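Local coordinates for GDSL-like protein (Collinsella aerofaciens ATCC 25986, PDB 7BXD) that probably hydrolyses acyl esters as a GDSL-like acylhydrolase of the SGNH hydrolase superfamily, at residues A[146-158]-A[176-188]. Residues are numbered along the deposited sequence; the frame is centred on the assembly and turned at random.
Sequences KLVFMTPCKTSGK and QAAYVRAMLEVCD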
loop_
_atom_site.group_PDB
_atom_site.type_symbol
_atom_site.label_atom_id
_atom_site.label_comp_id
_atom_site.label_asym_id
_atom_site.label_seq_id
_atom_site.Cartn_x
_atom_site.Cartn_y
_atom_site.Cartn_z
ATOM N N LYS A 146 -3.552 -14.108 -8.314
ATOM C CA LYS A 146 -3.613 -14.044 -6.859
ATOM C C LYS A 146 -3.600 -12.573 -6.461
ATOM O O LYS A 146 -2.984 -11.741 -7.139
ATOM C CB LYS A 146 -2.404 -14.769 -6.248
ATOM C CG LYS A 146 -2.574 -16.307 -6.125
ATOM C CD LYS A 146 -3.041 -17.072 -7.256
ATOM C CE LYS A 146 -2.496 -18.485 -7.075
ATOM N NZ LYS A 146 -2.173 -19.042 -8.402
ATOM N N LEU A 147 -4.288 -12.249 -5.391
ATOM C CA LEU A 147 -4.396 -10.878 -4.889
ATOM C C LEU A 147 -4.036 -10.870 -3.416
ATOM O O LEU A 147 -4.597 -11.642 -2.618
ATOM C CB LEU A 147 -5.839 -10.397 -5.074
ATOM C CG LEU A 147 -6.214 -9.044 -4.466
ATOM C CD1 LEU A 147 -5.324 -7.917 -5.010
ATOM C CD2 LEU A 147 -7.709 -8.752 -4.737
ATOM N N VAL A 148 -3.111 -9.983 -3.049
ATOM C CA VAL A 148 -2.654 -9.845 -1.668
ATOM C C VAL A 148 -2.710 -8.358 -1.344
ATOM O O VAL A 148 -2.177 -7.534 -2.105
ATOM C CB VAL A 148 -1.207 -10.372 -1.503
ATOM C CG1 VAL A 148 -0.719 -10.195 -0.082
ATOM C CG2 VAL A 148 -1.072 -11.837 -1.928
ATOM N N PHE A 149 -3.314 -8.011 -0.212
ATOM C CA PHE A 149 -3.287 -6.629 0.261
ATOM C C PHE A 149 -2.207 -6.505 1.331
ATOM O O PHE A 149 -1.968 -7.432 2.110
ATOM C CB PHE A 149 -4.633 -6.187 0.864
ATOM C CG PHE A 149 -5.542 -5.509 -0.124
ATOM C CD1 PHE A 149 -6.021 -6.198 -1.244
ATOM C CD2 PHE A 149 -5.892 -4.168 0.044
ATOM C CE1 PHE A 149 -6.854 -5.542 -2.152
ATOM C CE2 PHE A 149 -6.748 -3.538 -0.868
ATOM C CZ PHE A 149 -7.225 -4.220 -1.967
ATOM N N MET A 150 -1.574 -5.333 1.386
ATOM C CA MET A 150 -0.647 -4.996 2.464
ATOM C C MET A 150 -1.174 -3.766 3.171
ATOM O O MET A 150 -1.462 -2.750 2.538
ATOM C CB MET A 150 0.783 -4.745 1.922
ATOM C CG MET A 150 1.233 -5.875 1.007
ATOM S SD MET A 150 3.021 -6.061 0.831
ATOM C CE MET A 150 3.433 -4.469 0.101
ATOM N N THR A 151 -1.338 -3.857 4.482
ATOM C CA THR A 151 -1.859 -2.717 5.231
ATOM C C THR A 151 -0.848 -1.568 5.211
ATOM O O THR A 151 0.365 -1.800 5.138
ATOM C CB THR A 151 -2.186 -3.134 6.658
ATOM O OG1 THR A 151 -0.997 -3.717 7.214
ATOM C CG2 THR A 151 -3.345 -4.128 6.729
ATOM N N PRO A 152 -1.332 -0.324 5.265
ATOM C CA PRO A 152 -0.425 0.829 5.146
ATOM C C PRO A 152 0.494 0.940 6.341
ATOM O O PRO A 152 0.069 0.782 7.498
ATOM C CB PRO A 152 -1.392 2.032 5.089
ATOM C CG PRO A 152 -2.683 1.528 5.740
ATOM C CD PRO A 152 -2.750 0.075 5.302
ATOM N N CYS A 153 1.784 1.235 6.065
ATOM C CA CYS A 153 2.743 1.349 7.157
ATOM C C CYS A 153 2.413 2.532 8.067
ATOM O O CYS A 153 1.784 3.521 7.665
ATOM C CB CYS A 153 4.163 1.518 6.606
ATOM S SG CYS A 153 4.757 -0.049 5.887
ATOM N N LYS A 154 2.915 2.457 9.299
ATOM C CA LYS A 154 2.807 3.581 10.222
ATOM C C LYS A 154 3.663 4.768 9.766
ATOM O O LYS A 154 4.619 4.642 8.985
ATOM C CB LYS A 154 3.202 3.142 11.626
ATOM C CG LYS A 154 2.149 2.209 12.230
ATOM C CD LYS A 154 2.344 1.997 13.722
ATOM C CE LYS A 154 1.213 1.207 14.409
ATOM N NZ LYS A 154 1.243 -0.240 14.016
ATOM N N THR A 155 3.304 5.929 10.308
ATOM C CA THR A 155 4.022 7.175 10.098
ATOM C C THR A 155 4.055 7.931 11.413
ATOM O O THR A 155 3.096 7.906 12.198
ATOM C CB THR A 155 3.368 8.038 9.009
ATOM O OG1 THR A 155 4.066 9.289 8.900
ATOM C CG2 THR A 155 1.894 8.340 9.218
ATOM N N SER A 156 5.152 8.639 11.634
ATOM C CA SER A 156 5.232 9.556 12.763
ATOM C C SER A 156 4.711 10.943 12.430
ATOM O O SER A 156 4.801 11.833 13.277
ATOM C CB SER A 156 6.657 9.625 13.318
ATOM O OG SER A 156 7.584 9.931 12.291
ATOM N N GLY A 157 4.172 11.136 11.231
ATOM C CA GLY A 157 3.557 12.379 10.825
ATOM C C GLY A 157 4.501 13.268 10.025
ATOM O O GLY A 157 5.731 13.150 10.074
ATOM N N LYS A 158 3.904 14.201 9.296
ATOM C CA LYS A 158 4.690 15.194 8.569
ATOM C C LYS A 158 3.813 16.448 8.579
ATOM O O LYS A 158 3.082 16.757 7.645
ATOM C CB LYS A 158 5.045 14.704 7.166
ATOM C CG LYS A 158 6.134 15.494 6.508
ATOM C CD LYS A 158 6.612 14.779 5.253
ATOM C CE LYS A 158 7.708 15.546 4.617
ATOM N NZ LYS A 158 8.089 14.887 3.376
ATOM N N GLN A 176 -5.359 6.079 12.155
ATOM C CA GLN A 176 -5.055 5.196 11.039
ATOM C C GLN A 176 -5.575 3.788 11.278
ATOM O O GLN A 176 -5.908 3.078 10.319
ATOM C CB GLN A 176 -3.556 5.202 10.811
ATOM C CG GLN A 176 -3.135 4.479 9.541
ATOM C CD GLN A 176 -1.656 4.666 9.210
ATOM O OE1 GLN A 176 -1.068 5.672 9.596
ATOM N NE2 GLN A 176 -1.062 3.739 8.470
ATOM N N ALA A 177 -5.624 3.357 12.538
ATOM C CA ALA A 177 -6.110 2.021 12.860
ATOM C C ALA A 177 -7.523 1.781 12.365
ATOM O O ALA A 177 -7.855 0.639 12.019
ATOM C CB ALA A 177 -6.033 1.770 14.366
ATOM N N ALA A 178 -8.385 2.819 12.322
ATOM C CA ALA A 178 -9.744 2.621 11.816
ATOM C C ALA A 178 -9.707 2.226 10.342
ATOM O O ALA A 178 -10.535 1.421 9.880
ATOM C CB ALA A 178 -10.570 3.900 12.008
ATOM N N TYR A 179 -8.813 2.861 9.562
ATOM C CA TYR A 179 -8.673 2.527 8.150
ATOM C C TYR A 179 -8.092 1.118 7.990
ATOM O O TYR A 179 -8.540 0.348 7.122
ATOM C CB TYR A 179 -7.810 3.581 7.428
ATOM C CG TYR A 179 -8.488 4.931 7.344
ATOM C CD1 TYR A 179 -8.505 5.795 8.455
ATOM C CD2 TYR A 179 -9.146 5.318 6.186
ATOM C CE1 TYR A 179 -9.167 7.015 8.389
ATOM C CE2 TYR A 179 -9.829 6.548 6.110
ATOM C CZ TYR A 179 -9.835 7.387 7.227
ATOM O OH TYR A 179 -10.464 8.608 7.201
ATOM N N VAL A 180 -7.090 0.767 8.797
ATOM C CA VAL A 180 -6.537 -0.585 8.739
ATOM C C VAL A 180 -7.620 -1.620 9.026
ATOM O O VAL A 180 -7.744 -2.625 8.318
ATOM C CB VAL A 180 -5.324 -0.724 9.684
ATOM C CG1 VAL A 180 -4.830 -2.142 9.698
ATOM C CG2 VAL A 180 -4.178 0.239 9.238
ATOM N N ARG A 181 -8.421 -1.395 10.071
ATOM C CA ARG A 181 -9.482 -2.345 10.411
ATOM C C ARG A 181 -10.456 -2.471 9.267
ATOM O O ARG A 181 -10.914 -3.577 8.948
ATOM C CB ARG A 181 -10.191 -1.871 11.680
ATOM C CG ARG A 181 -9.466 -2.230 12.956
ATOM C CD ARG A 181 -10.388 -2.095 14.200
ATOM N NE ARG A 181 -11.065 -0.797 14.281
ATOM C CZ ARG A 181 -10.549 0.306 14.815
ATOM N NH1 ARG A 181 -9.338 0.291 15.352
ATOM N NH2 ARG A 181 -11.260 1.430 14.811
ATOM N N ALA A 182 -10.821 -1.347 8.648
ATOM C CA ALA A 182 -11.762 -1.410 7.520
ATOM C C ALA A 182 -11.182 -2.276 6.396
ATOM O O ALA A 182 -11.878 -3.118 5.806
ATOM C CB ALA A 182 -12.051 -0.001 7.016
ATOM N N MET A 183 -9.904 -2.063 6.062
ATOM C CA MET A 183 -9.259 -2.866 5.027
ATOM C C MET A 183 -9.305 -4.336 5.384
ATOM O O MET A 183 -9.631 -5.178 4.538
ATOM C CB MET A 183 -7.807 -2.412 4.862
ATOM C CG MET A 183 -7.041 -3.237 3.817
ATOM S SD MET A 183 -5.351 -2.654 3.550
ATOM C CE MET A 183 -5.655 -1.166 2.638
ATOM N N LEU A 184 -8.973 -4.668 6.636
ATOM C CA LEU A 184 -8.995 -6.071 7.047
ATOM C C LEU A 184 -10.395 -6.672 6.939
ATOM O O LEU A 184 -10.550 -7.855 6.580
ATOM C CB LEU A 184 -8.446 -6.232 8.473
ATOM C CG LEU A 184 -6.962 -5.874 8.617
ATOM C CD1 LEU A 184 -6.542 -5.941 10.061
ATOM C CD2 LEU A 184 -6.080 -6.761 7.790
ATOM N N GLU A 185 -11.433 -5.904 7.281
ATOM C CA GLU A 185 -12.800 -6.435 7.222
ATOM C C GLU A 185 -13.234 -6.688 5.778
ATOM O O GLU A 185 -13.898 -7.698 5.498
ATOM C CB GLU A 185 -13.750 -5.481 7.924
ATOM C CG GLU A 185 -13.542 -5.487 9.442
ATOM C CD GLU A 185 -14.370 -4.452 10.160
ATOM O OE1 GLU A 185 -15.157 -3.731 9.514
ATOM O OE2 GLU A 185 -14.247 -4.363 11.405
ATOM N N VAL A 186 -12.894 -5.779 4.843
ATOM C CA VAL A 186 -13.278 -6.019 3.455
ATOM C C VAL A 186 -12.471 -7.189 2.903
ATOM O O VAL A 186 -12.993 -8.046 2.165
ATOM C CB VAL A 186 -13.129 -4.752 2.592
ATOM C CG1 VAL A 186 -13.601 -5.036 1.165
ATOM C CG2 VAL A 186 -13.914 -3.612 3.189
ATOM N N CYS A 187 -11.167 -7.237 3.209
ATOM C CA CYS A 187 -10.382 -8.383 2.778
ATOM C C CYS A 187 -10.981 -9.687 3.303
ATOM O O CYS A 187 -11.059 -10.689 2.571
ATOM C CB CYS A 187 -8.921 -8.213 3.221
ATOM S SG CYS A 187 -8.020 -7.025 2.177
ATOM N N ASP A 188 -11.403 -9.702 4.570
ATOM C CA ASP A 188 -12.028 -10.908 5.109
ATOM C C ASP A 188 -13.262 -11.309 4.299
ATOM O O ASP A 188 -13.453 -12.494 3.998
ATOM C CB ASP A 188 -12.412 -10.717 6.577
ATOM C CG ASP A 188 -13.305 -11.870 7.046
ATOM O OD1 ASP A 188 -12.801 -12.970 7.312
ATOM O OD2 ASP A 188 -14.555 -11.688 7.050
#
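Strand 146-150, helix 176-189 and the neighbouring parallel strand 194-195 form a beta-alpha-beta crossover of the alpha/beta/alpha SGNH hydrolase fold. Here the strand and the loop that leaves it pack against the helix, joining the sheet to a flanking helix layer. The axes of strand 146-150 and helix segment 176-188 run nearly antiparallel, at 165°. Two sulfurs meet the ring of Phe-149. Cys-187 SG approaches obliquely, 3.7 Å from Phe-149 CG. Met-183 makes a Met-aromatic contact at the ring edge, with SD 3.9 Å from Phe-149 CD2. The Met-183 side chain has CG anti to the backbone N (chi1 178°) and turns at chi3, which brings CE into the ring plane and against the Pro-152 ring, 4.1 Å from Pro-152 CD. Further along, Thr-151 CG2 touches Val-180 CG1 and Leu-184 CD2, each at 3.9 Å. Thr-151 OG1 is hydrogen-bonded to Asp-196 OD1 and to the backbone N of Tyr-198. The other branch of Val-180, CG2, lies 4.0 Å from Pro-152 CG. Farther along the loop, Gln-176 reaches it with an extended chain. Gln-176 NE2 donates to Cys-153 O at 3.0 Å, with a fairly straight N-H...O angle of 164°. The acceptor lies in the Gln-176 amide plane, but NE2 sits well above the Cys-153 carbonyl plane. OE1 is bonded to Ser-166 OG, so both ends of the amide are held. A leucine in place of Gln-176 would probably leave Cys-153 O without this donor and Ser-166 OG without the amide oxygen, and could let the loop shift. Ser-166 OG also bonds Thr-155 N. Strand 146-150 lies between strands 100-104 and 194-195. Val-103 of strand 100-104 and Ile-135 of helix 127-141 also touch Phe-149, while Tyr-198 of helix 197-200 packs on Gln-176 and Val-180.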